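Local coordinates for arylalkylamine N-Acetyltransferase like 5b (Aedes aegypti, PDB 4FD4), which probably transfers the acyl group of acetyl-CoA or a longer-chain acyl-CoA to the amine of arylalkylamines such as serotonin and dopamine, at residues S6-V20 / V61-V75. Sequence-based numbering, arbitrary orientation.
Sequences SIVLRVARLDELEQV and VVVAEDSAAKKFIGV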
ATOM      1  N   SER A   6     -19.216  -9.210 -16.107  1.00 55.19           N
ATOM      2  CA  SER A   6     -18.810  -9.381 -14.720  1.00 44.68           C
ATOM      3  C   SER A   6     -17.329  -9.015 -14.554  1.00 49.62           C
ATOM      4  O   SER A   6     -16.631  -8.733 -15.532  1.00 50.13           O
ATOM      5  CB  SER A   6     -19.076 -10.809 -14.248  1.00 47.55           C
ATOM      6  OG  SER A   6     -19.133 -10.866 -12.830  1.00 55.90           O
ATOM      7  N   ILE A   7     -16.862  -9.004 -13.312  1.00 40.00           N
ATOM      8  CA  ILE A   7     -15.549  -8.445 -12.991  1.00 38.05           C
ATOM      9  C   ILE A   7     -14.521  -9.551 -12.740  1.00 34.78           C
ATOM     10  O   ILE A   7     -14.789 -10.481 -11.980  1.00 36.61           O
ATOM     11  CB  ILE A   7     -15.636  -7.498 -11.776  1.00 41.02           C
ATOM     12  CG1 ILE A   7     -16.437  -6.246 -12.142  1.00 39.89           C
ATOM     13  CG2 ILE A   7     -14.247  -7.105 -11.284  1.00 34.03           C
ATOM     14  CD1 ILE A   7     -15.949  -5.549 -13.402  1.00 37.10           C
ATOM     15  N   VAL A   8     -13.361  -9.457 -13.393  1.00 25.72           N
ATOM     16  CA  VAL A   8     -12.317 -10.482 -13.274  1.00 29.40           C
ATOM     17  C   VAL A   8     -11.205 -10.031 -12.326  1.00 29.34           C
ATOM     18  O   VAL A   8     -10.700  -8.925 -12.463  1.00 26.92           O
ATOM     19  CB  VAL A   8     -11.661 -10.753 -14.630  1.00 28.92           C
ATOM     20  CG1 VAL A   8     -10.505 -11.751 -14.481  1.00 28.27           C
ATOM     21  CG2 VAL A   8     -12.684 -11.251 -15.647  1.00 37.53           C
ATOM     22  N   LEU A   9     -10.812 -10.875 -11.379  1.00 24.37           N
ATOM     23  CA  LEU A   9      -9.624 -10.573 -10.580  1.00 26.65           C
ATOM     24  C   LEU A   9      -8.482 -11.452 -11.055  1.00 26.77           C
ATOM     25  O   LEU A   9      -8.670 -12.656 -11.236  1.00 22.09           O
ATOM     26  CB  LEU A   9      -9.865 -10.855  -9.099  1.00 23.28           C
ATOM     27  CG  LEU A   9     -10.740  -9.929  -8.253  1.00 33.12           C
ATOM     28  CD1 LEU A   9      -9.898  -8.956  -7.475  1.00 27.27           C
ATOM     29  CD2 LEU A   9     -11.816  -9.218  -9.069  1.00 31.39           C
ATOM     30  N   ARG A  10      -7.299 -10.868 -11.241  1.00 21.82           N
ATOM     31  CA  ARG A  10      -6.143 -11.675 -11.621  1.00 21.87           C
ATOM     32  C   ARG A  10      -4.843 -10.925 -11.396  1.00 21.10           C
ATOM     33  O   ARG A  10      -4.849  -9.731 -11.142  1.00 22.41           O
ATOM     34  CB  ARG A  10      -6.235 -12.073 -13.088  1.00 22.06           C
ATOM     35  CG  ARG A  10      -6.284 -10.853 -14.015  1.00 23.33           C
ATOM     36  CD  ARG A  10      -6.480 -11.267 -15.440  1.00 21.94           C
ATOM     37  NE  ARG A  10      -6.582 -10.115 -16.341  1.00 25.72           N
ATOM     38  CZ  ARG A  10      -5.545  -9.416 -16.790  1.00 27.94           C
ATOM     39  NH1 ARG A  10      -4.299  -9.722 -16.418  1.00 23.84           N
ATOM     40  NH2 ARG A  10      -5.761  -8.393 -17.604  1.00 29.65           N
ATOM     41  N   VAL A  11      -3.724 -11.625 -11.516  1.00 24.70           N
ATOM     42  CA  VAL A  11      -2.421 -10.989 -11.388  1.00 19.08           C
ATOM     43  C   VAL A  11      -2.090 -10.240 -12.690  1.00 23.88           C
ATOM     44  O   VAL A  11      -2.381 -10.728 -13.790  1.00 27.29           O
ATOM     45  CB  VAL A  11      -1.344 -12.050 -11.006  1.00 22.65           C
ATOM     46  CG1 VAL A  11       0.062 -11.521 -11.233  1.00 26.40           C
ATOM     47  CG2 VAL A  11      -1.526 -12.487  -9.534  1.00 20.59           C
ATOM     48  N   ALA A  12      -1.525  -9.040 -12.567  1.00 22.06           N
ATOM     49  CA  ALA A  12      -1.139  -8.261 -13.748  1.00 24.61           C
ATOM     50  C   ALA A  12       0.111  -8.863 -14.396  1.00 25.79           C
ATOM     51  O   ALA A  12       1.026  -9.285 -13.694  1.00 27.23           O
ATOM     52  CB  ALA A  12      -0.895  -6.813 -13.368  1.00 22.94           C
ATOM     53  N   ARG A  13       0.145  -8.904 -15.726  1.00 24.54           N
ATOM     54  CA  ARG A  13       1.321  -9.371 -16.455  1.00 26.39           C
ATOM     55  C   ARG A  13       2.297  -8.215 -16.666  1.00 26.65           C
ATOM     56  O   ARG A  13       1.901  -7.039 -16.659  1.00 27.95           O
ATOM     57  CB  ARG A  13       0.927  -9.929 -17.826  1.00 27.31           C
ATOM     58  CG  ARG A  13      -0.113 -11.037 -17.814  1.00 26.60           C
ATOM     59  CD  ARG A  13      -0.235 -11.677 -19.207  1.00 24.40           C
ATOM     60  NE  ARG A  13      -0.525 -10.683 -20.238  1.00 24.59           N
ATOM     61  CZ  ARG A  13      -1.749 -10.244 -20.517  1.00 28.88           C
ATOM     62  NH1 ARG A  13      -2.789 -10.715 -19.842  1.00 27.68           N
ATOM     63  NH2 ARG A  13      -1.935  -9.329 -21.460  1.00 29.70           N
ATOM     64  N   LEU A  14       3.567  -8.545 -16.869  1.00 28.03           N
ATOM     65  CA  LEU A  14       4.571  -7.511 -17.109  1.00 29.56           C
ATOM     66  C   LEU A  14       4.203  -6.626 -18.311  1.00 32.66           C
ATOM     67  O   LEU A  14       4.349  -5.394 -18.267  1.00 31.87           O
ATOM     68  CB  LEU A  14       5.950  -8.138 -17.283  1.00 32.05           C
ATOM     69  CG  LEU A  14       7.100  -7.145 -17.460  1.00 37.81           C
ATOM     70  CD1 LEU A  14       7.138  -6.176 -16.287  1.00 35.68           C
ATOM     71  CD2 LEU A  14       8.416  -7.878 -17.590  1.00 39.19           C
ATOM     72  N   ASP A  15       3.686  -7.245 -19.369  1.00 29.10           N
ATOM     73  CA  ASP A  15       3.335  -6.492 -20.573  1.00 29.93           C
ATOM     74  C   ASP A  15       2.189  -5.509 -20.305  1.00 31.72           C
ATOM     75  O   ASP A  15       1.858  -4.680 -21.153  1.00 33.62           O
ATOM     76  CB  ASP A  15       3.006  -7.443 -21.741  1.00 31.36           C
ATOM     77  CG  ASP A  15       1.814  -8.345 -21.452  1.00 31.52           C
ATOM     78  OD1 ASP A  15       2.012  -9.494 -20.992  1.00 34.37           O
ATOM     79  OD2 ASP A  15       0.669  -7.912 -21.686  1.00 29.84           O
ATOM     80  N   GLU A  16       1.613  -5.569 -19.107  1.00 25.87           N
ATOM     81  CA  GLU A  16       0.501  -4.690 -18.764  1.00 30.78           C
ATOM     82  C   GLU A  16       0.928  -3.547 -17.845  1.00 27.27           C
ATOM     83  O   GLU A  16       0.096  -2.828 -17.285  1.00 26.79           O
ATOM     84  CB  GLU A  16      -0.622  -5.498 -18.116  1.00 28.15           C
ATOM     85  CG  GLU A  16      -1.202  -6.559 -19.028  1.00 28.54           C
ATOM     86  CD  GLU A  16      -2.343  -7.312 -18.374  1.00 29.13           C
ATOM     87  OE1 GLU A  16      -2.101  -7.987 -17.344  1.00 26.75           O
ATOM     88  OE2 GLU A  16      -3.486  -7.209 -18.868  1.00 32.85           O
ATOM     89  N   LEU A  17       2.233  -3.389 -17.683  1.00 31.20           N
ATOM     90  CA  LEU A  17       2.753  -2.316 -16.846  1.00 30.11           C
ATOM     91  C   LEU A  17       2.049  -0.969 -17.110  1.00 30.55           C
ATOM     92  O   LEU A  17       1.636  -0.267 -16.169  1.00 24.35           O
ATOM     93  CB  LEU A  17       4.264  -2.196 -17.050  1.00 28.94           C
ATOM     94  CG  LEU A  17       4.988  -1.329 -16.024  1.00 36.13           C
ATOM     95  CD1 LEU A  17       5.694  -2.182 -14.977  1.00 35.15           C
ATOM     96  CD2 LEU A  17       5.969  -0.434 -16.744  1.00 38.17           C
ATOM     97  N   GLU A  18       1.875  -0.604 -18.377  1.00 31.42           N
ATOM     98  CA  GLU A  18       1.263   0.692 -18.666  1.00 31.10           C
ATOM     99  C   GLU A  18      -0.179   0.786 -18.165  1.00 29.66           C
ATOM    100  O   GLU A  18      -0.583   1.813 -17.595  1.00 28.34           O
ATOM    101  CB  GLU A  18       1.379   1.067 -20.155  1.00 33.80           C
ATOM    102  CG  GLU A  18       2.751   1.637 -20.532  1.00 41.08           C
ATOM    103  CD  GLU A  18       3.202   2.765 -19.602  1.00 43.08           C
ATOM    104  OE1 GLU A  18       2.412   3.709 -19.363  1.00 43.28           O
ATOM    105  OE2 GLU A  18       4.353   2.709 -19.112  1.00 44.06           O
ATOM    106  N   GLN A  19      -0.953  -0.283 -18.325  1.00 27.78           N
ATOM    107  CA  GLN A  19      -2.301  -0.254 -17.767  1.00 27.30           C
ATOM    108  C   GLN A  19      -2.256  -0.133 -16.240  1.00 24.94           C
ATOM    109  O   GLN A  19      -3.085   0.566 -15.645  1.00 26.07           O
ATOM    110  CB  GLN A  19      -3.116  -1.473 -18.191  1.00 31.74           C
ATOM    111  CG  GLN A  19      -3.387  -1.527 -19.691  1.00 35.10           C
ATOM    112  CD  GLN A  19      -2.276  -2.221 -20.449  1.00 41.49           C
ATOM    113  OE1 GLN A  19      -1.239  -1.622 -20.746  1.00 43.02           O
ATOM    114  NE2 GLN A  19      -2.488  -3.500 -20.771  1.00 45.51           N
ATOM    115  N   VAL A  20      -1.282  -0.779 -15.601  1.00 26.69           N
ATOM    116  CA  VAL A  20      -1.214  -0.684 -14.144  1.00 25.27           C
ATOM    117  C   VAL A  20      -0.917   0.782 -13.850  1.00 24.41           C
ATOM    118  O   VAL A  20      -1.586   1.415 -13.024  1.00 25.76           O
ATOM    119  CB  VAL A  20      -0.141  -1.622 -13.549  1.00 24.06           C
ATOM    120  CG1 VAL A  20      -0.039  -1.442 -12.034  1.00 19.95           C
ATOM    121  CG2 VAL A  20      -0.466  -3.099 -13.886  1.00 19.37           C
ATOM    122  N   VAL A  61       1.051  -7.961  -8.169  1.00 20.02           N
ATOM    123  CA  VAL A  61       0.110  -6.892  -8.473  1.00 19.22           C
ATOM    124  C   VAL A  61      -1.177  -7.525  -8.968  1.00 18.84           C
ATOM    125  O   VAL A  61      -1.184  -8.244  -9.968  1.00 19.29           O
ATOM    126  CB  VAL A  61       0.683  -5.902  -9.510  1.00 20.89           C
ATOM    127  CG1 VAL A  61      -0.382  -4.932  -9.979  1.00 19.35           C
ATOM    128  CG2 VAL A  61       1.859  -5.140  -8.904  1.00 21.31           C
ATOM    129  N   VAL A  62      -2.261  -7.293  -8.234  1.00 20.91           N
ATOM    130  CA  VAL A  62      -3.546  -7.872  -8.587  1.00 20.55           C
ATOM    131  C   VAL A  62      -4.451  -6.774  -9.130  1.00 25.33           C
ATOM    132  O   VAL A  62      -4.515  -5.681  -8.574  1.00 21.27           O
ATOM    133  CB  VAL A  62      -4.256  -8.522  -7.387  1.00 21.23           C
ATOM    134  CG1 VAL A  62      -5.616  -9.081  -7.822  1.00 18.17           C
ATOM    135  CG2 VAL A  62      -3.404  -9.617  -6.768  1.00 24.47           C
ATOM    136  N   VAL A  63      -5.155  -7.073 -10.214  1.00 21.50           N
ATOM    137  CA  VAL A  63      -6.037  -6.104 -10.810  1.00 25.25           C
ATOM    138  C   VAL A  63      -7.436  -6.676 -10.850  1.00 23.33           C
ATOM    139  O   VAL A  63      -7.637  -7.909 -10.918  1.00 22.65           O
ATOM    140  CB  VAL A  63      -5.587  -5.699 -12.218  1.00 24.03           C
ATOM    141  CG1 VAL A  63      -4.304  -4.857 -12.159  1.00 25.01           C
ATOM    142  CG2 VAL A  63      -5.389  -6.937 -13.077  1.00 24.26           C
ATOM    143  N   ALA A  64      -8.386  -5.759 -10.750  1.00 24.59           N
ATOM    144  CA  ALA A  64      -9.795  -6.051 -10.982  1.00 25.64           C
ATOM    145  C   ALA A  64     -10.113  -5.372 -12.308  1.00 24.69           C
ATOM    146  O   ALA A  64      -9.889  -4.154 -12.482  1.00 27.93           O
ATOM    147  CB  ALA A  64     -10.653  -5.482  -9.867  1.00 24.35           C
ATOM    148  N   GLU A  65     -10.625  -6.177 -13.236  1.00 26.21           N
ATOM    149  CA  GLU A  65     -10.796  -5.795 -14.629  1.00 30.42           C
ATOM    150  C   GLU A  65     -12.262  -5.935 -15.041  1.00 33.92           C
ATOM    151  O   GLU A  65     -12.928  -6.911 -14.692  1.00 26.86           O
ATOM    152  CB  GLU A  65      -9.930  -6.725 -15.488  1.00 32.19           C
ATOM    153  CG  GLU A  65      -9.976  -6.519 -16.990  1.00 41.46           C
ATOM    154  CD  GLU A  65      -9.083  -7.520 -17.732  1.00 42.89           C
ATOM    155  OE1 GLU A  65      -8.468  -7.141 -18.754  1.00 44.68           O
ATOM    156  OE2 GLU A  65      -8.991  -8.687 -17.288  1.00 38.14           O
ATOM    157  N   ASP A  66     -12.759  -4.949 -15.775  1.00 32.37           N
ATOM    158  CA  ASP A  66     -14.085  -5.015 -16.387  1.00 38.88           C
ATOM    159  C   ASP A  66     -13.882  -5.564 -17.798  1.00 42.41           C
ATOM    160  O   ASP A  66     -13.680  -4.800 -18.743  1.00 45.06           O
ATOM    161  CB  ASP A  66     -14.705  -3.613 -16.429  1.00 39.96           C
ATOM    162  CG  ASP A  66     -16.103  -3.589 -17.055  1.00 44.87           C
ATOM    163  OD1 ASP A  66     -16.416  -4.465 -17.888  1.00 45.43           O
ATOM    164  OD2 ASP A  66     -16.879  -2.670 -16.725  1.00 44.44           O
ATOM    165  N   SER A  67     -13.908  -6.887 -17.934  1.00 43.56           N
ATOM    166  CA  SER A  67     -13.575  -7.527 -19.207  1.00 47.84           C
ATOM    167  C   SER A  67     -14.466  -7.051 -20.355  1.00 51.46           C
ATOM    168  O   SER A  67     -14.023  -6.977 -21.501  1.00 51.42           O
ATOM    169  CB  SER A  67     -13.635  -9.051 -19.084  1.00 50.00           C
ATOM    170  OG  SER A  67     -14.949  -9.491 -18.797  1.00 57.38           O
ATOM    171  N   ALA A  68     -15.718  -6.728 -20.041  1.00 50.07           N
ATOM    172  CA  ALA A  68     -16.654  -6.216 -21.037  1.00 52.37           C
ATOM    173  C   ALA A  68     -16.237  -4.838 -21.561  1.00 54.98           C
ATOM    174  O   ALA A  68     -16.581  -4.461 -22.679  1.00 56.96           O
ATOM    175  CB  ALA A  68     -18.060  -6.168 -20.466  1.00 51.96           C
ATOM    176  N   ALA A  69     -15.505  -4.085 -20.742  1.00 49.40           N
ATOM    177  CA  ALA A  69     -15.021  -2.771 -21.148  1.00 46.07           C
ATOM    178  C   ALA A  69     -13.515  -2.780 -21.402  1.00 46.98           C
ATOM    179  O   ALA A  69     -12.935  -1.751 -21.760  1.00 48.68           O
ATOM    180  CB  ALA A  69     -15.380  -1.728 -20.106  1.00 48.04           C
ATOM    181  N   LYS A  70     -12.895  -3.947 -21.234  1.00 45.61           N
ATOM    182  CA  LYS A  70     -11.437  -4.085 -21.335  1.00 52.47           C
ATOM    183  C   LYS A  70     -10.758  -2.955 -20.570  1.00 46.49           C
ATOM    184  O   LYS A  70     -10.044  -2.139 -21.157  1.00 52.56           O
ATOM    185  CB  LYS A  70     -10.980  -4.093 -22.798  1.00 55.62           C
ATOM    186  CG  LYS A  70      -9.688  -4.890 -23.062  1.00 63.23           C
ATOM    187  CD  LYS A  70      -8.474  -4.272 -22.358  1.00 60.46           C
ATOM    188  CE  LYS A  70      -7.684  -5.318 -21.572  1.00 60.33           C
ATOM    189  NZ  LYS A  70      -6.710  -4.690 -20.634  1.00 52.38           N
ATOM    190  N   LYS A  71     -10.975  -2.927 -19.255  1.00 45.71           N
ATOM    191  CA  LYS A  71     -10.579  -1.795 -18.418  1.00 41.34           C
ATOM    192  C   LYS A  71     -10.283  -2.226 -16.978  1.00 35.46           C
ATOM    193  O   LYS A  71     -11.054  -2.983 -16.382  1.00 32.56           O
ATOM    194  CB  LYS A  71     -11.712  -0.759 -18.423  1.00 43.68           C
ATOM    195  CG  LYS A  71     -11.592   0.352 -17.390  1.00 45.45           C
ATOM    196  CD  LYS A  71     -12.891   1.159 -17.327  1.00 48.92           C
ATOM    197  CE  LYS A  71     -12.776   2.346 -16.375  1.00 49.48           C
ATOM    198  NZ  LYS A  71     -14.031   3.156 -16.363  1.00 45.63           N
ATOM    199  N   PHE A  72      -9.175  -1.748 -16.414  1.00 29.99           N
ATOM    200  CA  PHE A  72      -8.911  -1.994 -15.003  1.00 28.30           C
ATOM    201  C   PHE A  72      -9.819  -1.080 -14.165  1.00 28.10           C
ATOM    202  O   PHE A  72     -10.059   0.077 -14.525  1.00 34.01           O
ATOM    203  CB  PHE A  72      -7.440  -1.728 -14.655  1.00 25.35           C
ATOM    204  CG  PHE A  72      -6.474  -2.745 -15.215  1.00 31.19           C
ATOM    205  CD1 PHE A  72      -6.922  -3.964 -15.716  1.00 31.11           C
ATOM    206  CD2 PHE A  72      -5.102  -2.481 -15.226  1.00 26.79           C
ATOM    207  CE1 PHE A  72      -6.023  -4.891 -16.231  1.00 29.69           C
ATOM    208  CE2 PHE A  72      -4.203  -3.405 -15.735  1.00 26.80           C
ATOM    209  CZ  PHE A  72      -4.657  -4.608 -16.239  1.00 27.25           C
ATOM    210  N   ILE A  73     -10.309  -1.587 -13.044  1.00 26.18           N
ATOM    211  CA  ILE A  73     -11.152  -0.784 -12.173  1.00 29.14           C
ATOM    212  C   ILE A  73     -10.764  -0.976 -10.716  1.00 27.84           C
ATOM    213  O   ILE A  73     -11.390  -0.420  -9.809  1.00 23.43           O
ATOM    214  CB  ILE A  73     -12.641  -1.142 -12.342  1.00 31.59           C
ATOM    215  CG1 ILE A  73     -12.844  -2.630 -12.057  1.00 29.03           C
ATOM    216  CG2 ILE A  73     -13.104  -0.787 -13.746  1.00 32.45           C
ATOM    217  CD1 ILE A  73     -14.292  -3.040 -11.942  1.00 35.85           C
ATOM    218  N   GLY A  74      -9.745  -1.796 -10.484  1.00 26.86           N
ATOM    219  CA  GLY A  74      -9.196  -1.880  -9.142  1.00 24.75           C
ATOM    220  C   GLY A  74      -7.776  -2.406  -9.201  1.00 21.78           C
ATOM    221  O   GLY A  74      -7.399  -3.055 -10.182  1.00 23.86           O
ATOM    222  N   VAL A  75      -6.990  -2.141  -8.168  1.00 20.74           N
ATOM    223  CA  VAL A  75      -5.608  -2.646  -8.157  1.00 23.21           C
ATOM    224  C   VAL A  75      -5.122  -2.783  -6.725  1.00 27.46           C
ATOM    225  O   VAL A  75      -5.528  -2.022  -5.843  1.00 23.80           O
ATOM    226  CB  VAL A  75      -4.668  -1.728  -8.973  1.00 18.60           C
ATOM    227  CG1 VAL A  75      -4.707  -0.302  -8.402  1.00 22.70           C
ATOM    228  CG2 VAL A  75      -3.178  -2.278  -9.007  1.00 17.59           C
TER
HETATM  229  O   HOH W   1       1.996  -8.673 -11.162  1.00 19.31           O
HETATM  230  O   HOH W   2      -4.215  -5.566 -20.690  1.00 38.85           O
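Arg-10 and Glu-65 meet through complementary torsions: CG of Arg-10 lies between its backbone N and carbonyl carbon (chi1 60°), with the chain extended as far as NE, while Glu-65, long enough to reach it from the neighbouring strand, is stretched out with CG opposite its own N (chi1 179°). Arginine suits the place because its planar guanidinium serves two carboxylates at once. Arg-10 NE meets Glu-65 OE2 at 3.0 Å and Arg-10 NH2 meets Glu-65 OE1 at 3.2 Å, both from above a carboxylate plane turned 56° from the guanidinium. Arg-10 also grips Glu-16 end-on through its syn lone pairs, Arg-10 NH1 to Glu-16 OE1 at 2.9 Å, tying the start of helix 17-28 to the strand; Arg-13 N, on the anti lone pair of OE1, holds that carboxylate in the turn. Lys-70 NZ forms a salt bridge with Glu-65 OE1 and shares a water with Glu-16 OE2. Flat, apolar Phe-72 turns its edge to Arg-10 NH2, and Val-63 CG1 covers one face near the rim. Strand 7-11 is an outermost strand of the GNAT sheet, antiparallel to 61-66; helix 17-28 packs against Phe-72, whereas Ile-7, Leu-9 and Val-62, on the other face, rest on helix 143-158.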